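Local coordinates for peroxisomal membrane protein PEX15 (Saccharomyces cerevisiae, PDB 5VXV), which anchors the PEX1 and PEX6 AAA-ATPases to the peroxisomal membrane, the chain here being an all-helical piece of its predicted cytoplasmic region, at residues A[141-146]-A[194-199]; A[97-102]-A[154-159]; A[33-38]-A[43-48]. All blocks are in the same frame, centred on the assembly; numbering follows the deposited sequence. Where two conformers were deposited one is given.

Contact 1: residues A[141-146]-A[194-199]; sequences IDVVGL and VSIEDA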
loop_
_atom_site.group_PDB
_atom_site.type_symbol
_atom_site.label_atom_id
_atom_site.label_comp_id
_atom_site.label_asym_id
_atom_site.label_seq_id
_atom_site.Cartn_x
_atom_site.Cartn_y
_atom_site.Cartn_z
ATOM N N ILE A 141 -18.463 5.497 -0.910
ATOM C CA ILE A 141 -17.255 5.034 -0.228
ATOM C C ILE A 141 -17.184 3.512 -0.252
ATOM O O ILE A 141 -18.177 2.822 0.008
ATOM C CB ILE A 141 -17.218 5.543 1.227
ATOM C CG1 ILE A 141 -17.173 7.073 1.279
ATOM C CG2 ILE A 141 -16.022 4.937 1.978
ATOM C CD1 ILE A 141 -15.839 7.691 0.895
ATOM N N ASP A 142 -15.989 2.994 -0.537
ATOM C CA ASP A 142 -15.653 1.582 -0.343
ATOM C C ASP A 142 -15.265 1.409 1.121
ATOM O O ASP A 142 -14.134 1.700 1.516
ATOM C CB ASP A 142 -14.524 1.177 -1.286
ATOM C CG ASP A 142 -14.060 -0.256 -1.084
ATOM O OD1 ASP A 142 -14.565 -0.949 -0.178
ATOM O OD2 ASP A 142 -13.164 -0.685 -1.841
ATOM N N VAL A 143 -16.214 0.933 1.929
ATOM C CA VAL A 143 -16.026 0.891 3.379
ATOM C C VAL A 143 -14.861 -0.023 3.743
ATOM O O VAL A 143 -13.990 0.340 4.542
ATOM C CB VAL A 143 -17.335 0.455 4.066
ATOM C CG1 VAL A 143 -17.098 0.026 5.508
ATOM C CG2 VAL A 143 -18.351 1.587 4.018
ATOM N N VAL A 144 -14.826 -1.223 3.162
ATOM C CA VAL A 144 -13.780 -2.184 3.508
ATOM C C VAL A 144 -12.423 -1.697 3.014
ATOM O O VAL A 144 -11.414 -1.799 3.725
ATOM C CB VAL A 144 -14.123 -3.577 2.951
ATOM C CG1 VAL A 144 -12.979 -4.559 3.209
ATOM C CG2 VAL A 144 -15.403 -4.088 3.585
ATOM N N GLY A 145 -12.373 -1.160 1.797
ATOM C CA GLY A 145 -11.122 -0.622 1.291
ATOM C C GLY A 145 -10.618 0.546 2.116
ATOM O O GLY A 145 -9.409 0.703 2.314
ATOM N N LEU A 146 -11.536 1.383 2.607
ATOM C CA LEU A 146 -11.133 2.535 3.409
ATOM C C LEU A 146 -10.603 2.100 4.770
ATOM O O LEU A 146 -9.587 2.626 5.238
ATOM C CB LEU A 146 -12.304 3.506 3.564
ATOM C CG LEU A 146 -12.029 4.768 4.386
ATOM C CD1 LEU A 146 -10.801 5.511 3.877
ATOM C CD2 LEU A 146 -13.245 5.680 4.366
ATOM N N VAL A 194 -21.287 -1.200 14.122
ATOM C CA VAL A 194 -19.828 -1.262 14.031
ATOM C C VAL A 194 -19.404 -0.350 12.884
ATOM O O VAL A 194 -19.477 -0.737 11.711
ATOM C CB VAL A 194 -19.309 -2.690 13.821
ATOM C CG1 VAL A 194 -17.784 -2.695 13.745
ATOM C CG2 VAL A 194 -19.783 -3.597 14.949
ATOM N N SER A 195 -18.944 0.853 13.218
ATOM C CA SER A 195 -18.458 1.804 12.233
ATOM C C SER A 195 -17.005 1.498 11.872
ATOM O O SER A 195 -16.332 0.694 12.525
ATOM C CB SER A 195 -18.574 3.230 12.768
ATOM O OG SER A 195 -17.606 3.480 13.782
ATOM N N ILE A 196 -16.511 2.156 10.818
ATOM C CA ILE A 196 -15.097 2.010 10.477
ATOM C C ILE A 196 -14.233 2.460 11.646
ATOM O O ILE A 196 -13.221 1.827 11.970
ATOM C CB ILE A 196 -14.743 2.787 9.195
ATOM C CG1 ILE A 196 -15.580 2.301 8.007
ATOM C CG2 ILE A 196 -13.252 2.619 8.885
ATOM C CD1 ILE A 196 -15.301 3.053 6.705
ATOM N N GLU A 197 -14.612 3.562 12.297
ATOM C CA GLU A 197 -13.856 4.021 13.455
ATOM C C GLU A 197 -13.841 2.963 14.548
ATOM O O GLU A 197 -12.788 2.668 15.124
ATOM C CB GLU A 197 -14.436 5.331 13.988
ATOM C CG GLU A 197 -13.723 5.824 15.241
ATOM C CD GLU A 197 -14.006 7.278 15.549
ATOM O OE1 GLU A 197 -14.671 7.554 16.571
ATOM O OE2 GLU A 197 -13.566 8.146 14.767
ATOM N N ASP A 198 -15.008 2.385 14.853
ATOM C CA ASP A 198 -15.072 1.312 15.842
ATOM C C ASP A 198 -14.106 0.190 15.484
ATOM O O ASP A 198 -13.348 -0.293 16.334
ATOM C CB ASP A 198 -16.498 0.764 15.944
ATOM C CG ASP A 198 -17.502 1.801 16.413
ATOM O OD1 ASP A 198 -17.104 2.754 17.118
ATOM O OD2 ASP A 198 -18.700 1.653 16.079
ATOM N N ALA A 199 -14.116 -0.233 14.219
ATOM C CA ALA A 199 -13.293 -1.363 13.805
ATOM C C ALA A 199 -11.808 -1.041 13.915
ATOM O O ALA A 199 -11.019 -1.881 14.363
ATOM C CB ALA A 199 -13.649 -1.767 12.376
#
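Val-143 and Leu-146 of helix 143-161 receive Ile-196 of helix 196-217 at a place where both helices are just starting, so the contact joins two N-terminal first turns, each preceded by an N-cap residue. The apolar part is a small meeting of branched side chains. Ile-196 turns its longer branch beside its own backbone N (chi1 -59°) and runs straight on beyond CG1 (chi2 179°), which together extend CD1 toward helix 143-161. The Val-143 methyl CG1 lies 3.7 Å from Ile-196 CG1, although Val-143 was deposited in two conformers and this distance belongs to one of them. Ile-196 CD1 also lies 3.7 Å from the carbonyl oxygen Val-143 O. Leu-146 crosses the isoleucine at about a right angle, its CD2 4.1 Å from Ile-196 CD1. Aliphatic residues suit the site because it is largely buried: Leu-185 of helix 181-187 touches both Leu-146 and Ile-196, while Leu-188 and Leu-190 of the following loop extend the apolar surface.

The polar part lies within each segment and fixes the helix starts. Asp-142 OD1 accepts from Gly-145 N at 3.0 Å, the N-H coming from well above the carboxylate plane. Gly-145 suits this turn, having no side chain to compete with the carboxylate for space. In the other segment Ser-195 and Asp-198 form a capping box, in which each side chain accepts from the other's backbone. Asp-198 N gives its hydrogen to Ser-195 OG at 3.0 Å, and Ser-195 N reaches Asp-198 OD2, also at 3.0 Å, along a nearly straight N-H...O line of 174°.

Contact 2: residues A[97-102]-A[154-159]; sequences FFRCCI and IFQVKV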
loop_
_atom_site.group_PDB
_atom_site.type_symbol
_atom_site.label_atom_id
_atom_site.label_comp_id
_atom_site.label_asym_id
_atom_site.label_seq_id
_atom_site.Cartn_x
_atom_site.Cartn_y
_atom_site.Cartn_z
ATOM N N PHE A 97 -0.598 -0.673 -3.966
ATOM C CA PHE A 97 0.487 0.219 -4.358
ATOM C C PHE A 97 1.198 0.788 -3.136
ATOM O O PHE A 97 2.433 0.785 -3.066
ATOM C CB PHE A 97 -0.055 1.343 -5.242
ATOM C CG PHE A 97 0.971 2.381 -5.591
ATOM C CD1 PHE A 97 1.810 2.210 -6.680
ATOM C CD2 PHE A 97 1.103 3.526 -4.822
ATOM C CE1 PHE A 97 2.760 3.163 -6.993
ATOM C CE2 PHE A 97 2.051 4.482 -5.132
ATOM C CZ PHE A 97 2.880 4.299 -6.219
ATOM N N PHE A 98 0.435 1.282 -2.157
ATOM C CA PHE A 98 1.059 1.822 -0.953
ATOM C C PHE A 98 1.881 0.755 -0.238
ATOM O O PHE A 98 2.986 1.031 0.243
ATOM C CB PHE A 98 -0.002 2.411 -0.017
ATOM C CG PHE A 98 -0.569 3.735 -0.475
ATOM C CD1 PHE A 98 0.249 4.705 -1.035
ATOM C CD2 PHE A 98 -1.922 4.008 -0.345
ATOM C CE1 PHE A 98 -0.270 5.919 -1.451
ATOM C CE2 PHE A 98 -2.445 5.222 -0.760
ATOM C CZ PHE A 98 -1.616 6.176 -1.314
ATOM N N ARG A 99 1.371 -0.477 -0.172
ATOM C CA ARG A 99 2.132 -1.541 0.478
ATOM C C ARG A 99 3.439 -1.807 -0.260
ATOM O O ARG A 99 4.458 -2.127 0.363
ATOM C CB ARG A 99 1.294 -2.815 0.571
ATOM C CG ARG A 99 0.190 -2.747 1.616
ATOM C CD ARG A 99 -0.331 -4.134 1.979
ATOM N NE ARG A 99 -1.059 -4.760 0.878
ATOM C CZ ARG A 99 -2.379 -4.715 0.715
ATOM N NH1 ARG A 99 -3.151 -4.072 1.582
ATOM N NH2 ARG A 99 -2.932 -5.320 -0.325
ATOM N N CYS A 100 3.434 -1.676 -1.590
ATOM C CA CYS A 100 4.664 -1.862 -2.354
ATOM C C CYS A 100 5.667 -0.749 -2.066
ATOM O O CYS A 100 6.871 -1.007 -1.953
ATOM C CB CYS A 100 4.351 -1.933 -3.848
ATOM S SG CYS A 100 3.482 -3.440 -4.339
ATOM N N CYS A 101 5.195 0.494 -1.941
ATOM C CA CYS A 101 6.089 1.583 -1.552
ATOM C C CYS A 101 6.690 1.324 -0.177
ATOM O O CYS A 101 7.878 1.577 0.051
ATOM C CB CYS A 101 5.335 2.912 -1.558
ATOM S SG CYS A 101 4.746 3.442 -3.182
ATOM N N ILE A 102 5.879 0.812 0.749
ATOM C CA ILE A 102 6.363 0.497 2.089
ATOM C C ILE A 102 7.440 -0.578 2.028
ATOM O O ILE A 102 8.445 -0.515 2.743
ATOM C CB ILE A 102 5.178 0.073 2.977
ATOM C CG1 ILE A 102 4.264 1.273 3.240
ATOM C CG2 ILE A 102 5.660 -0.535 4.294
ATOM C CD1 ILE A 102 2.889 0.903 3.753
ATOM N N ILE A 154 -1.711 3.303 9.828
ATOM C CA ILE A 154 -1.402 3.178 11.250
ATOM C C ILE A 154 -0.415 2.039 11.493
ATOM O O ILE A 154 0.629 2.230 12.126
ATOM C CB ILE A 154 -2.696 2.990 12.063
ATOM C CG1 ILE A 154 -3.553 4.255 11.968
ATOM C CG2 ILE A 154 -2.373 2.671 13.523
ATOM C CD1 ILE A 154 -4.911 4.155 12.636
ATOM N N PHE A 155 -0.728 0.838 11.001
ATOM C CA PHE A 155 0.040 -0.335 11.409
ATOM C C PHE A 155 1.327 -0.496 10.605
ATOM O O PHE A 155 2.341 -0.946 11.146
ATOM C CB PHE A 155 -0.819 -1.596 11.288
ATOM C CG PHE A 155 -1.998 -1.617 12.221
ATOM C CD1 PHE A 155 -1.831 -1.376 13.574
ATOM C CD2 PHE A 155 -3.273 -1.868 11.744
ATOM C CE1 PHE A 155 -2.913 -1.387 14.435
ATOM C CE2 PHE A 155 -4.356 -1.880 12.598
ATOM C CZ PHE A 155 -4.178 -1.639 13.945
ATOM N N GLN A 156 1.313 -0.156 9.318
ATOM C CA GLN A 156 2.513 -0.335 8.511
ATOM C C GLN A 156 3.420 0.889 8.512
ATOM O O GLN A 156 4.646 0.735 8.454
ATOM C CB GLN A 156 2.136 -0.696 7.071
ATOM C CG GLN A 156 1.333 -1.985 6.960
ATOM C CD GLN A 156 1.558 -2.708 5.643
ATOM O OE1 GLN A 156 2.607 -2.570 5.013
ATOM N NE2 GLN A 156 0.571 -3.494 5.227
ATOM N N VAL A 157 2.863 2.094 8.593
ATOM C CA VAL A 157 3.673 3.305 8.511
ATOM C C VAL A 157 3.993 3.820 9.911
ATOM O O VAL A 157 5.164 3.888 10.300
ATOM C CB VAL A 157 2.975 4.382 7.660
ATOM C CG1 VAL A 157 3.870 5.603 7.503
ATOM C CG2 VAL A 157 2.612 3.818 6.293
ATOM N N LYS A 158 2.967 4.179 10.688
ATOM C CA LYS A 158 3.231 4.781 11.995
ATOM C C LYS A 158 3.885 3.782 12.944
ATOM O O LYS A 158 4.763 4.154 13.730
ATOM C CB LYS A 158 1.942 5.333 12.611
ATOM C CG LYS A 158 1.190 6.363 11.764
ATOM C CD LYS A 158 2.066 7.513 11.268
ATOM C CE LYS A 158 2.675 8.318 12.405
ATOM N NZ LYS A 158 3.233 9.615 11.921
ATOM N N VAL A 159 3.476 2.514 12.889
ATOM C CA VAL A 159 4.024 1.488 13.771
ATOM C C VAL A 159 5.296 0.902 13.169
ATOM O O VAL A 159 6.393 1.097 13.705
ATOM C CB VAL A 159 2.982 0.385 14.047
ATOM C CG1 VAL A 159 3.616 -0.830 14.734
ATOM C CG2 VAL A 159 1.848 0.930 14.900
HETATM O O HOH W 1 4.163 -3.643 2.741
#
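Ile-102 carries the tightly packed apolar side of this contact, its CD1 meeting both Gln-156 CB, at 3.8 Å, and Val-157 CG2, at 3.9 Å. Gln-156 crosses the isoleucine at about a right angle and lays OE1 against it, 3.7 Å from both Ile-102 CD1 and Ile-102 CG2. With CG1 set beside its backbone N (chi1 -69°), Ile-102 is long enough to span the gap: the axes of the two short segments come to 10.9 Å at their closest and make 32°. Helix 112-136 borders this side of the all-helical fold, Leu-122 touching Ile-102 and Thr-119 touching Val-157. A wider pi-type turn marks segment 154-159, with Val-159 N bonding to Ile-154 O.

The other side is polar, partly exposed and bridged by water. Gln-156 crosses obliquely over the Arg-99 chain, its NE2 3.4 Å from Arg-99 CD, with guanidinium and amide planes 29° apart. A water donates to Arg-99 O at 2.8 Å and to Gln-156 OE1 at 3.0 Å; the amide oxygen suits this margin because it can accept from the water. Arg-99 lends mainly its methylenes here, while its guanidinium makes a salt bridge with Asp-50 and a long, weak ion pair with Glu-148.

Contact 3: residues A[33-38]-A[43-48]; sequences TVFKSN and DLFVSA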
loop_
_atom_site.group_PDB
_atom_site.type_symbol
_atom_site.label_atom_id
_atom_site.label_comp_id
_atom_site.label_asym_id
_atom_site.label_seq_id
_atom_site.Cartn_x
_atom_site.Cartn_y
_atom_site.Cartn_z
ATOM N N THR A 33 5.556 3.549 -19.647
ATOM C CA THR A 33 4.960 3.725 -20.968
ATOM C C THR A 33 4.058 2.550 -21.320
ATOM O O THR A 33 2.992 2.731 -21.921
ATOM C CB THR A 33 6.056 3.890 -22.023
ATOM O OG1 THR A 33 6.885 5.007 -21.683
ATOM C CG2 THR A 33 5.447 4.118 -23.404
ATOM N N VAL A 34 4.474 1.335 -20.962
ATOM C CA VAL A 34 3.635 0.163 -21.183
ATOM C C VAL A 34 2.421 0.201 -20.263
ATOM O O VAL A 34 1.296 -0.091 -20.687
ATOM C CB VAL A 34 4.464 -1.120 -20.988
ATOM C CG1 VAL A 34 3.585 -2.363 -21.090
ATOM C CG2 VAL A 34 5.590 -1.181 -22.015
ATOM N N PHE A 35 2.627 0.571 -18.996
ATOM C CA PHE A 35 1.520 0.640 -18.047
ATOM C C PHE A 35 0.419 1.570 -18.542
ATOM O O PHE A 35 -0.770 1.245 -18.438
ATOM C CB PHE A 35 2.022 1.115 -16.680
ATOM C CG PHE A 35 2.943 0.148 -15.981
ATOM C CD1 PHE A 35 2.991 -1.191 -16.338
ATOM C CD2 PHE A 35 3.755 0.586 -14.946
ATOM C CE1 PHE A 35 3.839 -2.068 -15.683
ATOM C CE2 PHE A 35 4.601 -0.286 -14.288
ATOM C CZ PHE A 35 4.644 -1.613 -14.656
ATOM N N LYS A 36 0.793 2.738 -19.072
ATOM C CA LYS A 36 -0.209 3.699 -19.521
ATOM C C LYS A 36 -1.029 3.161 -20.686
ATOM O O LYS A 36 -2.202 3.521 -20.832
ATOM C CB LYS A 36 0.465 5.013 -19.915
ATOM C CG LYS A 36 1.178 5.714 -18.771
ATOM N N SER A 37 -0.439 2.301 -21.518
ATOM C CA SER A 37 -1.128 1.773 -22.686
ATOM C C SER A 37 -1.867 0.470 -22.415
ATOM O O SER A 37 -2.726 0.086 -23.216
ATOM C CB SER A 37 -0.129 1.551 -23.827
ATOM N N ASN A 38 -1.567 -0.214 -21.310
ATOM C CA ASN A 38 -2.142 -1.529 -21.025
ATOM C C ASN A 38 -2.489 -1.612 -19.547
ATOM O O ASN A 38 -1.674 -2.052 -18.725
ATOM C CB ASN A 38 -1.180 -2.648 -21.421
ATOM N N ASP A 43 -1.955 -3.740 -13.705
ATOM C CA ASP A 43 -2.688 -4.434 -12.651
ATOM C C ASP A 43 -1.971 -5.715 -12.234
ATOM O O ASP A 43 -1.863 -6.011 -11.039
ATOM C CB ASP A 43 -4.109 -4.738 -13.127
ATOM C CG ASP A 43 -5.114 -4.774 -11.992
ATOM O OD1 ASP A 43 -5.085 -3.865 -11.132
ATOM O OD2 ASP A 43 -5.942 -5.707 -11.962
ATOM N N LEU A 44 -1.476 -6.489 -13.203
ATOM C CA LEU A 44 -0.738 -7.705 -12.871
ATOM C C LEU A 44 0.534 -7.375 -12.103
ATOM O O LEU A 44 0.852 -8.015 -11.094
ATOM C CB LEU A 44 -0.401 -8.486 -14.143
ATOM C CG LEU A 44 0.542 -9.681 -13.944
ATOM C CD1 LEU A 44 -0.052 -10.696 -12.977
ATOM C CD2 LEU A 44 0.873 -10.341 -15.274
ATOM N N PHE A 45 1.283 -6.379 -12.576
ATOM C CA PHE A 45 2.537 -6.018 -11.927
ATOM C C PHE A 45 2.320 -5.678 -10.458
ATOM O O PHE A 45 3.038 -6.172 -9.581
ATOM C CB PHE A 45 3.178 -4.845 -12.665
ATOM C CG PHE A 45 4.416 -4.327 -12.004
ATOM C CD1 PHE A 45 5.590 -5.058 -12.039
ATOM C CD2 PHE A 45 4.407 -3.108 -11.345
ATOM C CE1 PHE A 45 6.732 -4.586 -11.433
ATOM C CE2 PHE A 45 5.549 -2.629 -10.737
ATOM C CZ PHE A 45 6.712 -3.367 -10.780
ATOM N N VAL A 46 1.326 -4.836 -10.166
ATOM C CA VAL A 46 1.069 -4.437 -8.783
ATOM C C VAL A 46 0.639 -5.638 -7.950
ATOM O O VAL A 46 1.074 -5.807 -6.805
ATOM C CB VAL A 46 0.018 -3.311 -8.744
ATOM C CG1 VAL A 46 -0.359 -2.966 -7.307
ATOM C CG2 VAL A 46 0.545 -2.076 -9.453
ATOM N N SER A 47 -0.221 -6.494 -8.506
ATOM C CA SER A 47 -0.687 -7.656 -7.756
ATOM C C SER A 47 0.456 -8.618 -7.458
ATOM O O SER A 47 0.534 -9.173 -6.354
ATOM C CB SER A 47 -1.799 -8.368 -8.524
ATOM O OG SER A 47 -2.990 -7.602 -8.509
ATOM N N ALA A 48 1.349 -8.830 -8.426
ATOM C CA ALA A 48 2.480 -9.724 -8.205
ATOM C C ALA A 48 3.432 -9.151 -7.164
ATOM O O ALA A 48 3.877 -9.861 -6.254
ATOM C CB ALA A 48 3.209 -9.984 -9.524
#
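Phe-35 and Phe-45 bring two phenyl rings together between helix 32-37 and helix 39-51, and they are the pair that holds these segments in contact. Along the second helix, Asp-43 comes first. Its CB points away from the other segment, and its carboxylate forms a salt bridge with Lys-90, a fitting use of a charged residue at a partly exposed position. Leu-44 is buried away from Phe-35, and its flexible branched side chain suits an apolar site of that kind.

Phe-45 then meets Phe-35. Its CG lies anti to the backbone N (chi1 175°), whereas that of Phe-35 turns beside its own backbone N (chi1 -67°). From their separate helices, these torsions bring Phe-35 CZ up to Phe-45 CD2. The CZ corner of Phe-35 comes over a face of the Phe-45 ring, 3.6 Å from Phe-45 CD2 and 3.8 Å from Phe-45 CG. The planes stand 33° apart and the centroids 5.3 Å, an oblique aromatic pair. Flat, wholly apolar side chains suit this buried place between neighbouring helices: Ile-69 of helix 60-70 touches both rings, and Phe-45 also meets Ile-66 of that helix and Leu-21 and Met-24 of helix 17-27.

The setting is a helix-to-helix connection in which a short link joins helix 32-37 to helix 39-51. Asn-38 occupies the N-cap position of the second helix, but its amide is not modelled and no capping bond is made.

Val-46 is buried too, its branched apolar side chain lying no nearer than 6.6 Å to segment 33-38. Ser-47, partly exposed, has a hydroxyl hydrogen-bonded to Lys-96 NZ, as suits a small polar residue there. Ala-48 ends the segment as a small buried residue, its N bonding to Leu-44 O at 2.8 Å.

How the contacts relate
Contact 3 comes first along the chain, closing before the other two open, and lies near the N-terminal end of the fold. Contacts 1 and 2 instead alternate in sequence and share helix 143-161, whose first turn serves contact 1 and whose later turns serve contact 2; their centres are about 18 Å apart. Contact 2 is the central one, about 6 Å from the centre of the chain, while contacts 1 and 3 lie about 28 Å apart, centre to centre. Contacts 2 and 3 touch, Phe-97 and Cys-100 packing against Val-46. Helix packing thus runs through this predicted cytoplasmic piece, from its N-terminal helices to the long C-terminal helix 196-217.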